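Side-chain contacts in Exo-beta-1,3-galactanase (PDB 5FLW), which probably releases galactose from the non-reducing ends of beta-1,3-galactan chains, as an exo-beta-1,3-galactanase of glycoside hydrolase family 43: residues 140-143 / 149-152; 162-167 / 171-176. All coordinates share one frame; numbering follows the deposited sequence.

Contact 1. Residues 140-143 / 149-152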
loop_
_atom_site.group_PDB
_atom_site.type_symbol
_atom_site.label_atom_id
_atom_site.label_comp_id
_atom_site.label_asym_id
_atom_site.label_seq_id
_atom_site.Cartn_x
_atom_site.Cartn_y
_atom_site.Cartn_z
ATOM N N GLY A 140 0.683 -5.250 -0.463
ATOM C CA GLY A 140 1.084 -4.396 0.637
ATOM C C GLY A 140 2.150 -5.119 1.441
ATOM O O GLY A 140 2.463 -6.272 1.158
ATOM N N VAL A 141 2.719 -4.433 2.438
ATOM C CA VAL A 141 3.732 -5.052 3.294
ATOM C C VAL A 141 3.414 -4.850 4.778
ATOM O O VAL A 141 2.729 -3.899 5.183
ATOM C CB VAL A 141 5.176 -4.585 2.971
ATOM C CG1 VAL A 141 5.590 -5.027 1.550
ATOM C CG2 VAL A 141 5.300 -3.067 3.152
ATOM N N PHE A 142 3.963 -5.746 5.605
ATOM C CA PHE A 142 3.863 -5.605 7.050
ATOM C C PHE A 142 5.120 -6.194 7.699
ATOM O O PHE A 142 5.579 -7.273 7.321
ATOM C CB PHE A 142 2.576 -6.260 7.597
ATOM C CG PHE A 142 2.499 -6.285 9.109
ATOM C CD1 PHE A 142 2.237 -5.126 9.831
ATOM C CD2 PHE A 142 2.706 -7.465 9.808
ATOM C CE1 PHE A 142 2.198 -5.149 11.204
ATOM C CE2 PHE A 142 2.661 -7.484 11.178
ATOM C CZ PHE A 142 2.406 -6.321 11.878
ATOM N N GLN A 143 5.676 -5.470 8.665
ATOM C CA GLN A 143 6.832 -5.919 9.432
ATOM C C GLN A 143 6.427 -6.018 10.901
ATOM O O GLN A 143 6.029 -5.016 11.511
ATOM C CB GLN A 143 7.998 -4.955 9.244
ATOM C CG GLN A 143 9.246 -5.371 9.941
ATOM C CD GLN A 143 10.409 -4.503 9.556
ATOM O OE1 GLN A 143 10.407 -3.283 9.800
ATOM N NE2 GLN A 143 11.406 -5.109 8.914
ATOM N N GLY A 149 9.046 -10.242 8.124
ATOM C CA GLY A 149 8.477 -9.434 7.063
ATOM C C GLY A 149 7.441 -10.220 6.282
ATOM O O GLY A 149 7.569 -11.441 6.102
ATOM N N TYR A 150 6.427 -9.506 5.789
ATOM C CA TYR A 150 5.316 -10.109 5.075
ATOM C C TYR A 150 4.934 -9.244 3.890
ATOM O O TYR A 150 4.987 -8.004 3.951
ATOM C CB TYR A 150 4.067 -10.242 5.979
ATOM C CG TYR A 150 4.359 -11.058 7.198
ATOM C CD1 TYR A 150 4.873 -10.473 8.356
ATOM C CD2 TYR A 150 4.152 -12.443 7.190
ATOM C CE1 TYR A 150 5.184 -11.259 9.492
ATOM C CE2 TYR A 150 4.448 -13.228 8.308
ATOM C CZ TYR A 150 4.959 -12.647 9.459
ATOM O OH TYR A 150 5.235 -13.471 10.531
ATOM N N ILE A 151 4.513 -9.915 2.829
ATOM C CA ILE A 151 3.890 -9.246 1.704
ATOM C C ILE A 151 2.465 -9.785 1.562
ATOM O O ILE A 151 2.246 -11.005 1.566
ATOM C CB ILE A 151 4.742 -9.369 0.422
ATOM C CG1 ILE A 151 4.112 -8.590 -0.737
ATOM C CG2 ILE A 151 4.964 -10.809 0.043
ATOM C CD1 ILE A 151 5.067 -8.358 -1.872
ATOM N N MET A 152 1.497 -8.866 1.486
ATOM C CA MET A 152 0.115 -9.245 1.230
ATOM C C MET A 152 -0.120 -9.142 -0.263
ATOM O O MET A 152 0.385 -8.217 -0.911
ATOM C CB MET A 152 -0.882 -8.355 1.992
ATOM C CG MET A 152 -0.704 -8.350 3.515
ATOM S SD MET A 152 0.517 -7.153 4.144
ATOM C CE MET A 152 -0.417 -5.607 4.019
#
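Gly140 and Met152, then Phe142 and Tyr150, form the hydrogen-bonded pairs of an antiparallel hairpin whose strand axes run 158° apart and come within 4.6 Å. Between them Val141 faces Ile151 in a non-hydrogen-bonded pair, and the two meet only lightly, Val141 CG1 lying 4.5 Å from Ile151 CG1. The fuller packing is on the other face of the sheet. There the Phe142 and Tyr150 rings stand side by side and point the same way, with Phe142 CD2 4.0 Å from Tyr150 CD1. The Tyr150 ring also turns its edge to the backbone of its partner, CD1 lying 3.4 Å from Phe142 O. Met152 bends at chi2 and chi3 (86° and 77°), which folds its thioether back across the neighbouring strand: CE rests 3.7 Å from Val141 N, over the Gly140-Val141 peptide, and SD sits 4.1 Å from Phe142 CB. Gly140 has no side chain, and a CB there would collide with this methyl. Replacing Met152 by alanine would probably leave a gap over that peptide and take the sulfur neighbour from Phe142 CB. Phe142 and Met152 also pack on Ile193 of strand 191-196, while on the opposite face Val141 touches Lys85 and Leu87 of strand 80-88; strand 159-165 continues the sheet beyond 149-152.

Contact 2. Residues 162-167 / 171-176; sequences IYRLAD and TIVEDV
Tyr163 and Ile172 make the close-packed side of this hairpin: Ile172 CG2 presses on Tyr163 CB at 3.6 Å, and its CD1 reaches over the ring in an off-centre CH-pi contact, 4.2 Å from the centroid. Trp131 touches both residues, and His161 stacks on the tyrosine ring while its ND1 is hydrogen-bonded to Asp175 OD1. At the far end of the pairing Val176 CB lies 3.1 Å from Ile162 O, beside the 2.8 Å bond from Val176 N to that same oxygen. Midway the register slips by one residue in a classic beta bulge, Val173 and Glu174 both facing Arg164, whose O accepts from Val173 N and whose N donates to Glu174 O. The more open side carries the Arg164-Glu174 salt bridge. Arg164 runs extended to CD and then bends at chi3 (54°), bringing NE and NH2 side-on to a single oxygen, Glu174 OE1, with NE at 2.9 Å. OE1 lies in the guanidinium plane, yet the carboxylate is turned 74° from it; His224 holds the other oxygen, OE2. Val173 CG2 covers one guanidinium face towards its rim, 3.9 Å from Arg164 CZ. Beyond it, next to the turn, exposed Val173 meets Ala166, CG1 to CB 3.7 Å.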
loop_
_atom_site.group_PDB
_atom_site.type_symbol
_atom_site.label_atom_id
_atom_site.label_comp_id
_atom_site.label_asym_id
_atom_site.label_seq_id
_atom_site.Cartn_x
_atom_site.Cartn_y
_atom_site.Cartn_z
ATOM N N ILE A 162 -1.359 -13.544 2.897
ATOM C CA ILE A 162 -0.243 -13.025 3.680
ATOM C C ILE A 162 0.901 -14.004 3.452
ATOM O O ILE A 162 0.789 -15.188 3.799
ATOM C CB ILE A 162 -0.579 -12.928 5.178
ATOM C CG1 ILE A 162 -1.798 -12.009 5.413
ATOM C CG2 ILE A 162 0.656 -12.471 5.957
ATOM C CD1 ILE A 162 -2.283 -11.932 6.848
ATOM N N TYR A 163 1.975 -13.535 2.815
ATOM C CA TYR A 163 3.149 -14.349 2.525
ATOM C C TYR A 163 4.294 -13.927 3.441
ATOM O O TYR A 163 4.594 -12.732 3.541
ATOM C CB TYR A 163 3.602 -14.097 1.095
ATOM C CG TYR A 163 2.743 -14.680 0.000
ATOM C CD1 TYR A 163 2.383 -16.039 0.001
ATOM C CD2 TYR A 163 2.352 -13.889 -1.085
ATOM C CE1 TYR A 163 1.623 -16.575 -1.048
ATOM C CE2 TYR A 163 1.589 -14.410 -2.117
ATOM C CZ TYR A 163 1.239 -15.744 -2.101
ATOM O OH TYR A 163 0.487 -16.249 -3.122
ATOM N N ARG A 164 4.954 -14.894 4.075
ATOM C CA ARG A 164 6.123 -14.584 4.889
ATOM C C ARG A 164 7.376 -14.584 4.013
ATOM O O ARG A 164 7.568 -15.486 3.195
ATOM C CB ARG A 164 6.284 -15.549 6.063
ATOM C CG ARG A 164 7.432 -15.189 7.023
ATOM C CD ARG A 164 7.363 -15.969 8.319
ATOM N NE ARG A 164 7.302 -17.419 8.086
ATOM C CZ ARG A 164 8.352 -18.244 8.092
ATOM N NH1 ARG A 164 9.572 -17.768 8.334
ATOM N NH2 ARG A 164 8.185 -19.555 7.878
ATOM N N LEU A 165 8.221 -13.569 4.202
ATOM C CA LEU A 165 9.453 -13.443 3.444
ATOM C C LEU A 165 10.567 -14.256 4.099
ATOM O O LEU A 165 10.592 -14.452 5.328
ATOM C CB LEU A 165 9.888 -11.975 3.421
ATOM C CG LEU A 165 8.944 -11.022 2.682
ATOM C CD1 LEU A 165 9.181 -9.556 3.093
ATOM C CD2 LEU A 165 9.130 -11.180 1.181
ATOM N N ALA A 166 11.523 -14.677 3.264
ATOM C CA ALA A 166 12.788 -15.207 3.749
ATOM C C ALA A 166 13.494 -14.142 4.590
ATOM O O ALA A 166 13.173 -12.944 4.524
ATOM C CB ALA A 166 13.674 -15.564 2.555
ATOM N N ASP A 167 14.467 -14.585 5.396
ATOM C CA ASP A 167 15.181 -13.661 6.280
ATOM C C ASP A 167 15.906 -12.561 5.523
ATOM O O ASP A 167 16.142 -11.490 6.088
ATOM C CB ASP A 167 16.216 -14.389 7.138
ATOM C CG ASP A 167 15.596 -15.246 8.219
ATOM O OD1 ASP A 167 14.392 -15.067 8.528
ATOM O OD2 ASP A 167 16.323 -16.128 8.734
ATOM N N THR A 171 12.619 -13.211 -1.161
ATOM C CA THR A 171 11.632 -14.140 -1.702
ATOM C C THR A 171 10.673 -14.574 -0.589
ATOM O O THR A 171 10.781 -14.129 0.555
ATOM C CB THR A 171 12.305 -15.304 -2.439
ATOM O OG1 THR A 171 11.303 -15.987 -3.199
ATOM C CG2 THR A 171 12.985 -16.263 -1.460
ATOM N N ILE A 172 9.701 -15.427 -0.958
ATOM C CA ILE A 172 8.606 -15.871 -0.096
ATOM C C ILE A 172 8.850 -17.318 0.318
ATOM O O ILE A 172 9.218 -18.154 -0.516
ATOM C CB ILE A 172 7.292 -15.785 -0.886
ATOM C CG1 ILE A 172 7.015 -14.347 -1.302
ATOM C CG2 ILE A 172 6.121 -16.384 -0.092
ATOM C CD1 ILE A 172 5.870 -14.307 -2.353
ATOM N N VAL A 173 8.614 -17.613 1.598
ATOM C CA VAL A 173 8.863 -18.941 2.151
ATOM C C VAL A 173 7.622 -19.578 2.773
ATOM O O VAL A 173 7.668 -20.769 3.118
ATOM C CB VAL A 173 10.052 -18.960 3.154
ATOM C CG1 VAL A 173 11.362 -18.448 2.504
ATOM C CG2 VAL A 173 9.733 -18.193 4.427
ATOM N N GLU A 174 6.510 -18.849 2.913
ATOM C CA GLU A 174 5.330 -19.436 3.532
ATOM C C GLU A 174 4.064 -18.713 3.091
ATOM O O GLU A 174 4.023 -17.481 3.054
ATOM C CB GLU A 174 5.418 -19.422 5.065
ATOM C CG GLU A 174 4.280 -20.168 5.727
ATOM C CD GLU A 174 4.155 -19.871 7.200
ATOM O OE1 GLU A 174 5.085 -19.252 7.770
ATOM O OE2 GLU A 174 3.122 -20.252 7.787
ATOM N N ASP A 175 3.035 -19.495 2.773
ATOM C CA ASP A 175 1.687 -18.962 2.515
ATOM C C ASP A 175 0.988 -18.966 3.880
ATOM O O ASP A 175 0.449 -19.980 4.326
ATOM C CB ASP A 175 0.998 -19.802 1.435
ATOM C CG ASP A 175 -0.299 -19.194 0.903
ATOM O OD1 ASP A 175 -0.618 -18.013 1.187
ATOM O OD2 ASP A 175 -0.974 -19.906 0.129
ATOM N N VAL A 176 1.079 -17.820 4.574
ATOM C CA VAL A 176 0.650 -17.733 5.976
ATOM C C VAL A 176 -0.870 -17.809 6.081
ATOM O O VAL A 176 -1.422 -18.473 6.979
ATOM C CB VAL A 176 1.187 -16.432 6.615
ATOM C CG1 VAL A 176 0.556 -16.177 7.980
ATOM C CG2 VAL A 176 2.680 -16.472 6.736
#

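In the fold
Contacts 1 and 2 are successive hairpins of one four-stranded antiparallel sheet, one of five such sheets, consistent with the five-bladed beta-propeller of family 43. Contact 1 joins the two strands nearer the middle of the chain, its centre about 10 Å from the chain's centre; contact 2 joins the two farther ones, its centre about 18 Å out; the contact centres are 9 Å apart. Strands 149-155 and 159-165 join them through probable backbone hydrogen bonds, Ile151 O to Tyr163 N and Gly149 O to Leu165 N, with Tyr150 packing on Ile162. The chemistry changes outward: the buried contact 1 relies on regular pairing, aromatic rings and a thioether, whereas the partly buried contact 2 adds a bulge and a salt bridge.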